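Local coordinates for prenyltransference for protein (Lavandula lanata, PDB 5HC8) that catalyses the head-to-middle condensation of two molecules of dimethylallyl diphosphate to lavandulyl diphosphate, as a member of the cis-prenyltransferase (undecaprenyl diphosphate synthase) family, at residues D21-K25 with A194-Q198; M134-L138 with N181-F185; P188-I192 with A231-Y235. One frame throughout, in Å; residues are numbered along the deposited sequence.

Contact 1: residues D21-K25 with A194-Q198. With MG (magnesium ion), chain B; PIS (trihydrogen thiodiphosphate), chain C; ISY (3-methylbut-3-enylsulfanyl(phosphonooxy)phosphinic acid), chain F; 61G (2-methylbuta-1,3-diene), chain D.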
loop_
_atom_site.group_PDB
_atom_site.type_symbol
_atom_site.label_atom_id
_atom_site.label_comp_id
_atom_site.label_asym_id
_atom_site.label_seq_id
_atom_site.Cartn_x
_atom_site.Cartn_y
_atom_site.Cartn_z
ATOM N N ASP A 21 -6.190 15.421 -4.712
ATOM C CA ASP A 21 -7.254 14.880 -5.516
ATOM C C ASP A 21 -8.481 15.773 -5.399
ATOM O O ASP A 21 -8.591 16.556 -4.436
ATOM C CB ASP A 21 -7.541 13.431 -5.064
ATOM C CG ASP A 21 -8.208 12.571 -6.156
ATOM O OD1 ASP A 21 -7.950 12.919 -7.313
ATOM O OD2 ASP A 21 -9.022 11.660 -5.834
ATOM N N GLY A 22 -9.441 15.598 -6.296
ATOM C CA GLY A 22 -10.753 16.235 -6.154
ATOM C C GLY A 22 -10.811 17.582 -6.869
ATOM O O GLY A 22 -11.759 18.332 -6.708
ATOM N N HIS A 23 -9.818 17.886 -7.681
ATOM C CA HIS A 23 -9.762 19.213 -8.348
ATOM C C HIS A 23 -10.839 19.423 -9.391
ATOM O O HIS A 23 -11.385 20.488 -9.490
ATOM C CB HIS A 23 -8.409 19.442 -9.007
ATOM C CG HIS A 23 -7.257 19.421 -8.054
ATOM N ND1 HIS A 23 -6.598 18.257 -7.706
ATOM C CD2 HIS A 23 -6.608 20.414 -7.419
ATOM C CE1 HIS A 23 -5.598 18.553 -6.893
ATOM N NE2 HIS A 23 -5.584 19.855 -6.708
ATOM N N ARG A 24 -11.096 18.453 -10.233
ATOM C CA ARG A 24 -12.195 18.566 -11.190
ATOM C C ARG A 24 -13.583 18.537 -10.529
ATOM O O ARG A 24 -14.449 19.325 -10.894
ATOM C CB ARG A 24 -12.031 17.475 -12.237
ATOM C CG ARG A 24 -13.247 17.218 -13.167
ATOM C CD ARG A 24 -12.957 16.070 -14.135
ATOM N NE ARG A 24 -11.580 15.584 -13.910
ATOM C CZ ARG A 24 -10.469 16.001 -14.524
ATOM N NH1 ARG A 24 -10.522 16.902 -15.517
ATOM N NH2 ARG A 24 -9.303 15.465 -14.152
ATOM N N LYS A 25 -13.814 17.659 -9.565
ATOM C CA LYS A 25 -15.052 17.690 -8.763
ATOM C C LYS A 25 -15.279 19.076 -8.167
ATOM O O LYS A 25 -16.387 19.614 -8.202
ATOM C CB LYS A 25 -15.043 16.650 -7.633
ATOM C CG LYS A 25 -15.041 15.186 -8.102
ATOM C CD LYS A 25 -14.949 14.201 -6.939
ATOM C CE LYS A 25 -14.832 12.738 -7.406
ATOM N NZ LYS A 25 -14.138 11.865 -6.388
ATOM N N ALA A 194 -6.866 13.451 0.103
ATOM C CA ALA A 194 -7.982 14.334 -0.029
ATOM C C ALA A 194 -8.975 13.770 -1.015
ATOM O O ALA A 194 -8.641 12.916 -1.836
ATOM C CB ALA A 194 -7.514 15.668 -0.530
ATOM N N ALA A 195 -10.222 14.230 -0.874
ATOM C CA ALA A 195 -11.304 14.007 -1.849
ATOM C C ALA A 195 -12.096 12.668 -1.709
ATOM O O ALA A 195 -12.877 12.318 -2.576
ATOM C CB ALA A 195 -10.800 14.217 -3.308
ATOM N N GLY A 196 -11.842 11.899 -0.693
ATOM C CA GLY A 196 -12.812 10.908 -0.265
ATOM C C GLY A 196 -12.503 9.488 -0.782
ATOM O O GLY A 196 -13.110 8.551 -0.286
ATOM N N GLU A 197 -11.643 9.330 -1.804
ATOM C CA GLU A 197 -11.332 7.990 -2.346
ATOM C C GLU A 197 -10.388 7.304 -1.377
ATOM O O GLU A 197 -9.478 7.962 -0.786
ATOM C CB GLU A 197 -10.741 8.004 -3.753
ATOM C CG GLU A 197 -11.535 8.854 -4.756
ATOM C CD GLU A 197 -12.912 8.295 -5.109
ATOM O OE1 GLU A 197 -13.696 9.086 -5.676
ATOM O OE2 GLU A 197 -13.252 7.127 -4.834
ATOM N N GLN A 198 -10.542 5.983 -1.264
ATOM C CA GLN A 198 -9.752 5.184 -0.350
ATOM C C GLN A 198 -8.945 4.144 -1.159
ATOM O O GLN A 198 -9.376 3.011 -1.338
ATOM C CB GLN A 198 -10.686 4.524 0.665
ATOM C CG GLN A 198 -11.346 5.531 1.589
ATOM C CD GLN A 198 -12.481 4.857 2.370
ATOM O OE1 GLN A 198 -13.636 4.686 1.874
ATOM N NE2 GLN A 198 -12.159 4.384 3.472
HETATM MG MG MG B . -8.755 12.293 -9.176
HETATM P P1 PIS C . -10.749 14.736 -9.815
HETATM O O1 PIS C . -9.516 15.580 -10.404
HETATM P P2 PIS C . -7.963 15.484 -10.076
HETATM S S1 PIS C . -7.693 13.859 -10.138
HETATM O O2 PIS C . -10.326 13.681 -8.769
HETATM O O3 PIS C . -11.764 15.717 -9.230
HETATM O O4 PIS C . -7.847 16.029 -8.695
HETATM O O5 PIS C . -11.270 13.934 -11.050
HETATM O O6 PIS C . -7.229 16.294 -11.248
HETATM P P1 ISY F . -7.488 7.837 -9.351
HETATM O O2 ISY F . -6.142 8.734 -9.711
HETATM P P3 ISY F . -5.919 10.287 -9.556
HETATM O O4 ISY F . -8.360 8.534 -8.233
HETATM O O5 ISY F . -7.164 6.362 -8.976
HETATM O O6 ISY F . -8.278 7.814 -10.652
HETATM O O7 ISY F . -7.175 11.034 -9.822
HETATM O O8 ISY F . -4.623 10.690 -10.400
HETATM S S9 ISY F . -5.551 10.553 -7.469
HETATM C C10 ISY F . -3.821 10.155 -7.392
HETATM C C11 ISY F . -3.218 11.507 -7.108
HETATM C C12 ISY F . -2.034 12.022 -7.876
HETATM C C13 ISY F . -1.495 13.333 -7.531
HETATM C C14 ISY F . -1.533 11.331 -9.089
HETATM C CAC 61G D . -2.806 14.940 -10.833
HETATM C CAE 61G D . -3.133 16.341 -10.258
HETATM C CAB 61G D . -2.149 17.441 -9.959
HETATM C CAD 61G D . -4.462 16.552 -9.808
HETATM C CAA 61G D . -5.329 15.462 -10.088
HETATM O O HOH W 1 -9.587 10.967 -3.226
HETATM O O HOH W 2 -9.707 10.748 -8.224
HETATM O O HOH W 3 -9.802 11.785 -11.085
#
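This is an active-site contact of the cis-prenyltransferase fold, where the turn into helix 23-30 meets the loop after strand 190-193 beside the bound diphosphates. Asp21 and Ala195 touch at the centre, CB to CB at 3.8 Å. The methyl of Ala195 also rests on Gly22, where any side chain would collide with it. Asp21 divides its carboxylate between two tasks. OD1 binds the magnesium ion at 2.1 Å, and OD2 forms a salt bridge with Arg193. The metal also holds the thiodiphosphate, the thiolo-diphosphate analogue ISY through its O7, and two waters. Another water receives the N-H of Glu197 and donates to Asp21 OD2 and Ala194 O. Gly22 is the N-cap of the helix, and the first turn faces the thiodiphosphate. Its O4 is gripped twice by His23, from backbone N and from ND1, the latter at 2.7 Å and in the ring plane. Lys25 N gives a nearly straight bond to O3 (173°). The Lys25 chain extends beyond CG and reaches across to the loop 194-198. The side chain of Glu197 bends at chi2 (-68°) to meet it. Lys25 NZ closes a salt bridge on the anti lone pair of Glu197 OE1 at 2.9 Å.

Contact 2: residues M134-L138 with N181-F185. With SO4 (sulfate ion), chain E.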
loop_
_atom_site.group_PDB
_atom_site.type_symbol
_atom_site.label_atom_id
_atom_site.label_comp_id
_atom_site.label_asym_id
_atom_site.label_seq_id
_atom_site.Cartn_x
_atom_site.Cartn_y
_atom_site.Cartn_z
ATOM N N MET A 134 13.186 21.746 7.006
ATOM C CA MET A 134 12.396 20.575 6.695
ATOM C C MET A 134 12.654 20.271 5.248
ATOM O O MET A 134 12.718 21.166 4.420
ATOM C CB MET A 134 10.908 20.849 6.920
ATOM C CG MET A 134 9.950 19.692 6.616
ATOM S SD MET A 134 8.235 20.166 6.710
ATOM C CE MET A 134 7.964 20.930 5.134
ATOM N N HIS A 135 12.743 18.992 4.949
ATOM C CA HIS A 135 12.767 18.514 3.583
ATOM C C HIS A 135 11.308 18.533 3.002
ATOM O O HIS A 135 10.336 18.122 3.677
ATOM C CB HIS A 135 13.386 17.118 3.614
ATOM C CG HIS A 135 13.929 16.614 2.318
ATOM N ND1 HIS A 135 14.567 15.396 2.231
ATOM C CD2 HIS A 135 13.954 17.135 1.068
ATOM C CE1 HIS A 135 14.953 15.191 0.990
ATOM N NE2 HIS A 135 14.576 16.223 0.263
ATOM N N PHE A 136 11.192 19.026 1.762
ATOM C CA PHE A 136 9.977 19.011 0.969
ATOM C C PHE A 136 10.255 18.256 -0.316
ATOM O O PHE A 136 11.124 18.650 -1.104
ATOM C CB PHE A 136 9.561 20.431 0.618
ATOM C CG PHE A 136 8.464 20.526 -0.398
ATOM C CD1 PHE A 136 7.407 19.583 -0.453
ATOM C CD2 PHE A 136 8.496 21.519 -1.383
ATOM C CE1 PHE A 136 6.410 19.674 -1.421
ATOM C CE2 PHE A 136 7.477 21.617 -2.353
ATOM C CZ PHE A 136 6.428 20.704 -2.362
ATOM N N ILE A 137 9.595 17.105 -0.513
ATOM C CA ILE A 137 9.704 16.347 -1.772
ATOM C C ILE A 137 8.439 16.574 -2.608
ATOM O O ILE A 137 7.298 16.412 -2.114
ATOM C CB ILE A 137 9.893 14.861 -1.531
ATOM C CG1 ILE A 137 11.276 14.632 -0.939
ATOM C CG2 ILE A 137 9.779 14.031 -2.841
ATOM C CD1 ILE A 137 11.514 13.236 -0.379
ATOM N N LEU A 138 8.644 16.989 -3.852
ATOM C CA LEU A 138 7.588 17.026 -4.843
ATOM C C LEU A 138 7.785 15.753 -5.678
ATOM O O LEU A 138 8.782 15.593 -6.327
ATOM C CB LEU A 138 7.643 18.285 -5.692
ATOM C CG LEU A 138 6.549 18.373 -6.750
ATOM C CD1 LEU A 138 5.131 18.512 -6.214
ATOM C CD2 LEU A 138 6.873 19.510 -7.681
ATOM N N ASN A 181 15.568 7.065 -1.709
ATOM C CA ASN A 181 16.937 6.962 -1.113
ATOM C C ASN A 181 17.551 8.332 -0.739
ATOM O O ASN A 181 18.550 8.422 -0.011
ATOM C CB ASN A 181 17.896 6.084 -1.949
ATOM C CG ASN A 181 18.217 6.688 -3.279
ATOM O OD1 ASN A 181 17.958 7.842 -3.543
ATOM N ND2 ASN A 181 18.710 5.836 -4.180
ATOM N N ILE A 182 16.956 9.382 -1.215
ATOM C CA ILE A 182 17.338 10.714 -0.822
ATOM C C ILE A 182 16.892 11.130 0.581
ATOM O O ILE A 182 17.216 12.220 0.977
ATOM C CB ILE A 182 16.852 11.742 -1.833
ATOM C CG1 ILE A 182 15.295 11.780 -1.883
ATOM C CG2 ILE A 182 17.471 11.486 -3.223
ATOM C CD1 ILE A 182 14.764 13.048 -2.466
ATOM N N THR A 183 16.151 10.301 1.328
ATOM C CA THR A 183 15.774 10.687 2.666
ATOM C C THR A 183 16.141 9.585 3.563
ATOM O O THR A 183 15.916 8.443 3.212
ATOM C CB THR A 183 14.279 10.527 3.040
ATOM O OG1 THR A 183 13.394 10.151 1.962
ATOM C CG2 THR A 183 13.847 11.495 3.956
ATOM N N LYS A 184 16.455 9.890 4.825
ATOM C CA LYS A 184 16.519 8.836 5.828
ATOM C C LYS A 184 15.130 8.488 6.425
ATOM O O LYS A 184 15.006 7.581 7.234
ATOM C CB LYS A 184 17.452 9.244 6.983
ATOM C CG LYS A 184 16.824 10.308 7.871
ATOM C CD LYS A 184 17.239 10.195 9.338
ATOM C CE LYS A 184 18.733 10.241 9.467
ATOM N NZ LYS A 184 19.202 11.412 8.675
ATOM N N PHE A 185 14.096 9.180 6.013
ATOM C CA PHE A 185 12.691 8.840 6.379
ATOM C C PHE A 185 11.834 8.427 5.172
ATOM O O PHE A 185 10.795 8.992 4.982
ATOM C CB PHE A 185 12.093 10.036 7.002
ATOM C CG PHE A 185 12.899 10.573 8.184
ATOM C CD1 PHE A 185 12.976 9.837 9.378
ATOM C CD2 PHE A 185 13.556 11.772 8.096
ATOM C CE1 PHE A 185 13.678 10.336 10.494
ATOM C CE2 PHE A 185 14.281 12.264 9.206
ATOM C CZ PHE A 185 14.336 11.547 10.386
HETATM S S SO4 E . 16.234 13.913 5.121
HETATM O O1 SO4 E . 14.807 13.858 4.575
HETATM O O2 SO4 E . 17.028 12.623 5.231
HETATM O O3 SO4 E . 17.100 14.822 4.283
HETATM O O4 SO4 E . 16.081 14.525 6.478
#
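Strand 135-140 and the loop 181-185 approach no closer than 8.4 Å between the CA atoms of His135 and Thr183, and the gap is bridged by side chains. The strand belongs to the parallel sheet of the cis-prenyltransferase fold, between strands 103-107 and 59-65. The loop leads from helix 171-176 toward strand 190-193. Ile137 and Ile182 reach toward each other tip to tip, their CD1 methyls 3.9 Å apart. Ile182 extends its CG1 branch from the crowded position between backbone N and carbonyl carbon (chi1 64°), and this carries CD1 toward the strand. Neighbouring strands border this small apolar patch: Ile107 touches both isoleucines, and Leu59 touches Ile137 and Thr183. His135 crosses Ile182 at about a right angle. Its CE1 lies 3.7 Å from Ile182 O, which sits at the ring edge in the plane. One ring face is covered by Ile137 CG1 of its own strand. NE2 is hydrogen-bonded to Ser105, which helps fix the rotation of the ring. ND1 points toward a sulfate ion, probably from the crystallisation liquor, but the modelled place of the nearest sulfate oxygen, O1, is doubtful. The sulfate's link to the loop is clearer: the backbone N of Lys184 donates to sulfate O2 at 2.8 Å, with an N-H...O angle of 170°.

Contact 3: residues P188-I192 with A231-Y235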
loop_
_atom_site.group_PDB
_atom_site.type_symbol
_atom_site.label_atom_id
_atom_site.label_comp_id
_atom_site.label_asym_id
_atom_site.label_seq_id
_atom_site.Cartn_x
_atom_site.Cartn_y
_atom_site.Cartn_z
ATOM N N PRO A 188 6.533 7.065 4.910
ATOM C CA PRO A 188 5.695 7.998 5.657
ATOM C C PRO A 188 5.169 7.392 6.917
ATOM O O PRO A 188 4.826 6.220 6.943
ATOM C CB PRO A 188 4.547 8.363 4.691
ATOM C CG PRO A 188 4.821 7.645 3.444
ATOM C CD PRO A 188 5.984 6.740 3.581
ATOM N N ASP A 189 5.093 8.227 7.967
ATOM C CA ASP A 189 4.377 7.883 9.174
ATOM C C ASP A 189 2.870 8.061 8.964
ATOM O O ASP A 189 2.037 7.342 9.567
ATOM C CB ASP A 189 4.883 8.799 10.299
ATOM C CG ASP A 189 6.340 8.554 10.580
ATOM O OD1 ASP A 189 6.636 7.443 11.045
ATOM O OD2 ASP A 189 7.154 9.394 10.204
ATOM N N LEU A 190 2.527 9.041 8.144
ATOM C CA LEU A 190 1.134 9.446 7.948
ATOM C C LEU A 190 0.932 9.761 6.452
ATOM O O LEU A 190 1.728 10.487 5.893
ATOM C CB LEU A 190 0.813 10.702 8.760
ATOM C CG LEU A 190 -0.527 11.371 8.557
ATOM C CD1 LEU A 190 -1.639 10.454 8.956
ATOM C CD2 LEU A 190 -0.669 12.762 9.281
ATOM N N LEU A 191 -0.119 9.218 5.855
ATOM C CA LEU A 191 -0.425 9.431 4.451
ATOM C C LEU A 191 -1.808 10.032 4.483
ATOM O O LEU A 191 -2.734 9.434 5.016
ATOM C CB LEU A 191 -0.463 8.128 3.673
ATOM C CG LEU A 191 -0.979 8.257 2.225
ATOM C CD1 LEU A 191 0.022 9.009 1.408
ATOM C CD2 LEU A 191 -1.074 6.838 1.656
ATOM N N ILE A 192 -1.914 11.199 3.879
ATOM C CA ILE A 192 -3.154 11.898 3.757
ATOM C C ILE A 192 -3.674 11.830 2.313
ATOM O O ILE A 192 -2.985 12.190 1.401
ATOM C CB ILE A 192 -2.956 13.366 4.131
ATOM C CG1 ILE A 192 -2.526 13.500 5.600
ATOM C CG2 ILE A 192 -4.232 14.142 3.936
ATOM C CD1 ILE A 192 -2.062 14.937 5.972
ATOM N N ALA A 231 -5.473 15.959 10.350
ATOM C CA ALA A 231 -4.794 14.670 10.055
ATOM C C ALA A 231 -3.782 14.383 11.123
ATOM O O ALA A 231 -3.712 13.231 11.601
ATOM C CB ALA A 231 -4.162 14.730 8.673
ATOM N N LEU A 232 -3.045 15.422 11.570
ATOM C CA LEU A 232 -2.085 15.218 12.647
ATOM C C LEU A 232 -2.727 14.798 14.002
ATOM O O LEU A 232 -2.156 13.997 14.726
ATOM C CB LEU A 232 -1.222 16.421 12.875
ATOM C CG LEU A 232 0.087 16.597 12.131
ATOM C CD1 LEU A 232 0.433 15.549 11.126
ATOM C CD2 LEU A 232 0.105 17.950 11.444
ATOM N N ALA A 233 -3.864 15.374 14.325
ATOM C CA ALA A 233 -4.619 15.043 15.522
ATOM C C ALA A 233 -5.127 13.612 15.427
ATOM O O ALA A 233 -5.166 12.919 16.430
ATOM C CB ALA A 233 -5.780 15.996 15.677
ATOM N N SER A 234 -5.634 13.187 14.257
ATOM C CA SER A 234 -6.018 11.789 14.094
ATOM C C SER A 234 -4.804 10.892 14.342
ATOM O O SER A 234 -4.920 9.850 15.063
ATOM C CB SER A 234 -6.695 11.577 12.714
ATOM O OG SER A 234 -6.977 10.222 12.385
ATOM N N TYR A 235 -3.654 11.279 13.738
ATOM C CA TYR A 235 -2.399 10.591 13.921
ATOM C C TYR A 235 -2.050 10.394 15.392
ATOM O O TYR A 235 -1.738 9.295 15.806
ATOM C CB TYR A 235 -1.250 11.301 13.236
ATOM C CG TYR A 235 0.055 10.584 13.341
ATOM C CD1 TYR A 235 0.316 9.445 12.538
ATOM C CD2 TYR A 235 1.031 10.977 14.258
ATOM C CE1 TYR A 235 1.471 8.781 12.644
ATOM C CE2 TYR A 235 2.222 10.295 14.340
ATOM C CZ TYR A 235 2.417 9.208 13.543
ATOM O OH TYR A 235 3.584 8.534 13.630
#
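Helix 225-237 packs on the parallel sheet of the cis-prenyltransferase fold, and here it meets strand 190-193. The N-to-C directions of strand 190-192 and helix 231-235 lie 143° apart, and their axes come within 9.7 Å. Leu190 and Ile192, two residues apart on the strand, both face the helix. The first torsion of Leu190 (chi1 173°) turns its side chain to the helix and brings the CD2 methyl to Leu232 CD1 at 3.5 Å. These two leucine side chains cross at about a right angle. The same methyl lies 4.1 Å from Ala231 CB. Ile192 presses its CD1 against Ala231 CB at 3.4 Å, tighter than usual for two carbons. The small alanine therefore receives both strand residues. Tyr214 of the next strand, 212-215, touches Leu190 and Ala231 and continues the layer.

Tyr235 closes the other end of the contact. Its CD1 lies 4.0 Å from Leu190 CB. Further out, CE1 is 3.4 Å from the backbone O of Asp189, and OH lies 3.6 Å from Asp189 CB. The ring and the Asp189 carboxylate are turned 65° apart. With an alanine here the ring would be lost, which is likely to leave a gap beside Leu190 CB and bare the backbone O and CB of Asp189. The contact joins helix to sheet through apolar side chains. The negative charge of Asp189 is met outside the two segments, by a salt bridge from OD1 to Arg240, while OD2 accepts a hydrogen bond from the backbone N of His15.

From the N terminus, the chain passes through strand 15-19 and enters 21-25, the first half of contact 1. It then builds strands 59-65 and 103-107, opens contact 2 on strand 135-140 and closes it at 181-185. That loop is nested inside the one closed by contact 1. Contact 3 opens at 188-192, so contacts 2 and 3 stand in series. Residues 194-198 close contact 1 before 231-235 closes contact 3; contacts 1 and 3 therefore cross. Contact 2 ties strand 135-140 to the loop before strand 190-193, and contact 3 ties that strand to helix 225-237, their centres about 17 Å apart. Contact 1 ties the start of helix 23-30 to the loop after strand 190-193 at the diphosphate site.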